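Local coordinates for glycosyltransferase (PDB 2IUY), which probably transfers a sugar from a nucleotide-sugar donor, with retention of configuration, during biosynthesis of the antibiotic avilamycin A, and binds UDP, at residues T256-A261 with G274-I279. Residues are numbered along the deposited sequence; the frame is centred on the assembly and turned at random.
Sequences TVVSEA and GCLAEI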
ATOM      1  N   THR A 256       0.256   2.743   1.144  1.00 10.73           N
ATOM      2  CA  THR A 256       1.345   2.382   0.266  1.00 12.03           C
ATOM      3  C   THR A 256       1.872   3.620  -0.505  1.00 11.79           C
ATOM      4  O   THR A 256       3.064   3.749  -0.735  1.00 11.90           O
ATOM      5  CB  THR A 256       0.849   1.262  -0.710  1.00 12.57           C
ATOM      6  OG1 THR A 256       1.973   0.705  -1.449  1.00 16.33           O
ATOM      7  CG2 THR A 256      -0.183   1.823  -1.668  1.00 11.65           C
ATOM      8  N   VAL A 257       0.985   4.563  -0.847  1.00 11.32           N
ATOM      9  CA  VAL A 257       1.402   5.745  -1.641  1.00 10.29           C
ATOM     10  C   VAL A 257       2.476   6.571  -0.932  1.00  9.22           C
ATOM     11  O   VAL A 257       3.247   7.233  -1.587  1.00  8.40           O
ATOM     12  CB  VAL A 257       0.195   6.687  -2.017  1.00 11.03           C
ATOM     13  CG1 VAL A 257      -0.234   7.588  -0.807  1.00  8.27           C
ATOM     14  CG2 VAL A 257       0.518   7.505  -3.282  1.00 12.43           C
ATOM     15  N   VAL A 258       2.528   6.504   0.402  1.00  7.70           N
ATOM     16  CA  VAL A 258       3.534   7.249   1.174  1.00  6.85           C
ATOM     17  C   VAL A 258       4.968   6.751   0.861  1.00  6.02           C
ATOM     18  O   VAL A 258       5.872   7.555   0.543  1.00  5.05           O
ATOM     19  CB  VAL A 258       3.252   7.204   2.715  1.00  6.32           C
ATOM     20  CG1 VAL A 258       4.407   7.896   3.552  1.00  7.73           C
ATOM     21  CG2 VAL A 258       1.940   7.891   3.066  1.00  6.11           C
ATOM     22  N   SER A 259       5.168   5.430   0.962  1.00  4.99           N
ATOM     23  CA  SER A 259       6.477   4.826   0.696  1.00  5.81           C
ATOM     24  C   SER A 259       6.839   4.952  -0.774  1.00  6.86           C
ATOM     25  O   SER A 259       8.013   5.143  -1.118  1.00  7.25           O
ATOM     26  CB  SER A 259       6.543   3.350   1.186  1.00  6.65           C
ATOM     27  OG  SER A 259       5.537   2.590   0.540  1.00  4.58           O
ATOM     28  N   GLU A 260       5.823   4.861  -1.637  1.00  6.96           N
ATOM     29  CA  GLU A 260       5.972   5.005  -3.097  1.00  8.24           C
ATOM     30  C   GLU A 260       6.419   6.396  -3.511  1.00  7.84           C
ATOM     31  O   GLU A 260       7.350   6.521  -4.288  1.00  9.54           O
ATOM     32  CB  GLU A 260       4.686   4.608  -3.829  1.00  6.98           C
ATOM     33  CG  GLU A 260       4.502   3.104  -3.672  1.00 11.60           C
ATOM     34  CD  GLU A 260       3.429   2.517  -4.524  1.00 17.12           C
ATOM     35  OE1 GLU A 260       2.270   2.910  -4.346  1.00 19.37           O
ATOM     36  OE2 GLU A 260       3.763   1.634  -5.367  1.00 20.76           O
ATOM     37  N   ALA A 261       5.745   7.425  -3.004  1.00  5.99           N
ATOM     38  CA  ALA A 261       6.164   8.787  -3.274  1.00  6.36           C
ATOM     39  C   ALA A 261       7.592   8.996  -2.816  1.00  5.50           C
ATOM     40  O   ALA A 261       8.420   9.437  -3.576  1.00  5.78           O
ATOM     41  CB  ALA A 261       5.170   9.808  -2.606  1.00  4.85           C
ATOM     42  N   GLY A 274      -4.994   7.162  10.991  1.00  9.94           N
ATOM     43  CA  GLY A 274      -4.489   5.781  10.983  1.00  9.32           C
ATOM     44  C   GLY A 274      -2.968   5.755  10.952  1.00  8.76           C
ATOM     45  O   GLY A 274      -2.325   6.477  11.671  1.00  8.44           O
ATOM     46  N   CYS A 275      -2.413   5.005  10.022  1.00  9.20           N
ATOM     47  CA  CYS A 275      -0.950   4.886   9.863  1.00  8.54           C
ATOM     48  C   CYS A 275      -0.258   6.205   9.489  1.00  9.06           C
ATOM     49  O   CYS A 275       0.954   6.361   9.688  1.00 10.02           O
ATOM     50  CB  CYS A 275      -0.662   3.839   8.789  1.00  6.65           C
ATOM     51  SG  CYS A 275      -0.973   4.386   7.082  1.00  8.73           S
ATOM     52  N   LEU A 276      -0.998   7.153   8.915  1.00  9.05           N
ATOM     53  CA  LEU A 276      -0.359   8.394   8.454  1.00  8.91           C
ATOM     54  C   LEU A 276       0.401   9.174   9.535  1.00  8.86           C
ATOM     55  O   LEU A 276       1.487   9.718   9.286  1.00  9.16           O
ATOM     56  CB  LEU A 276      -1.365   9.275   7.726  1.00  7.71           C
ATOM     57  CG  LEU A 276      -1.974   8.549   6.506  1.00  8.15           C
ATOM     58  CD1 LEU A 276      -3.105   9.412   5.940  1.00  9.15           C
ATOM     59  CD2 LEU A 276      -0.918   8.256   5.405  1.00  9.26           C
ATOM     60  N   ALA A 277      -0.165   9.232  10.732  1.00  9.45           N
ATOM     61  CA  ALA A 277       0.525   9.843  11.881  1.00  9.36           C
ATOM     62  C   ALA A 277       1.957   9.272  12.092  1.00  9.15           C
ATOM     63  O   ALA A 277       2.850   9.968  12.576  1.00  8.81           O
ATOM     64  CB  ALA A 277      -0.352   9.683  13.163  1.00  9.48           C
ATOM     65  N   GLU A 278       2.145   8.015  11.728  1.00  9.10           N
ATOM     66  CA  GLU A 278       3.382   7.246  12.010  1.00  9.95           C
ATOM     67  C   GLU A 278       4.432   7.401  10.926  1.00  9.85           C
ATOM     68  O   GLU A 278       5.642   7.424  11.218  1.00  9.67           O
ATOM     69  CB  GLU A 278       3.042   5.745  12.208  1.00  9.66           C
ATOM     70  CG  GLU A 278       2.328   5.424  13.573  1.00 10.72           C
ATOM     71  CD  GLU A 278       1.666   4.034  13.584  1.00 10.08           C
ATOM     72  OE1 GLU A 278       2.352   3.035  13.322  1.00  9.36           O
ATOM     73  OE2 GLU A 278       0.447   3.943  13.811  1.00  8.40           O
ATOM     74  N   ILE A 279       3.970   7.525   9.679  1.00  9.20           N
ATOM     75  CA  ILE A 279       4.878   7.475   8.534  1.00  8.69           C
ATOM     76  C   ILE A 279       5.086   8.769   7.797  1.00  8.89           C
ATOM     77  O   ILE A 279       6.164   8.995   7.274  1.00  8.74           O
ATOM     78  CB  ILE A 279       4.519   6.321   7.525  1.00  9.60           C
ATOM     79  CG1 ILE A 279       3.070   6.438   6.966  1.00  9.59           C
ATOM     80  CG2 ILE A 279       4.653   4.984   8.215  1.00  7.42           C
ATOM     81  CD1 ILE A 279       2.817   5.347   5.849  1.00  5.84           C
TER
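Val258 meets Leu276 and Ile279 without a ring or other flat group from either segment between them: the isopropyl group of Val258 faces Leu276 CD2 and Ile279 CD1, and Trp319 of helix 308-319 adds the aromatic partner, touching both Val258 and Ile279. The contact belongs to the second Rossmann-like domain of a GT-B glycosyltransferase, where helix 256-263, strand 268-270 and the short helix 276-279 follow one another. With Val258 CG1 anti to the backbone N (chi1 175°), CG2 is left to reach both Leu276 CD2, at 3.7 Å, and Ile279 CD1, while CG1 packs on Ile279 alone, 3.8 Å from its CD1 with Ile279 CG1 just behind. Ile279 holds its CG1 between the backbone N and the carbonyl carbon (chi1 58°), and from there its extended chain carries CD1 to the base of the valine fork. The same helix contributes Thr256, Val257 and Glu260 to the UDP site; Val257 also packs on strand 234-237, and Glu260 is steadied by a salt bridge to Arg225, another UDP-binding residue, and a hydrogen bond to Tyr152. Within 256-261, Thr256 O accepts hydrogen bonds from Glu260 N and Ser259 OG. Ile279 CD1 lies 3.7 Å from Val258 CB, with both valine methyls within 3.9 Å of the same CD1.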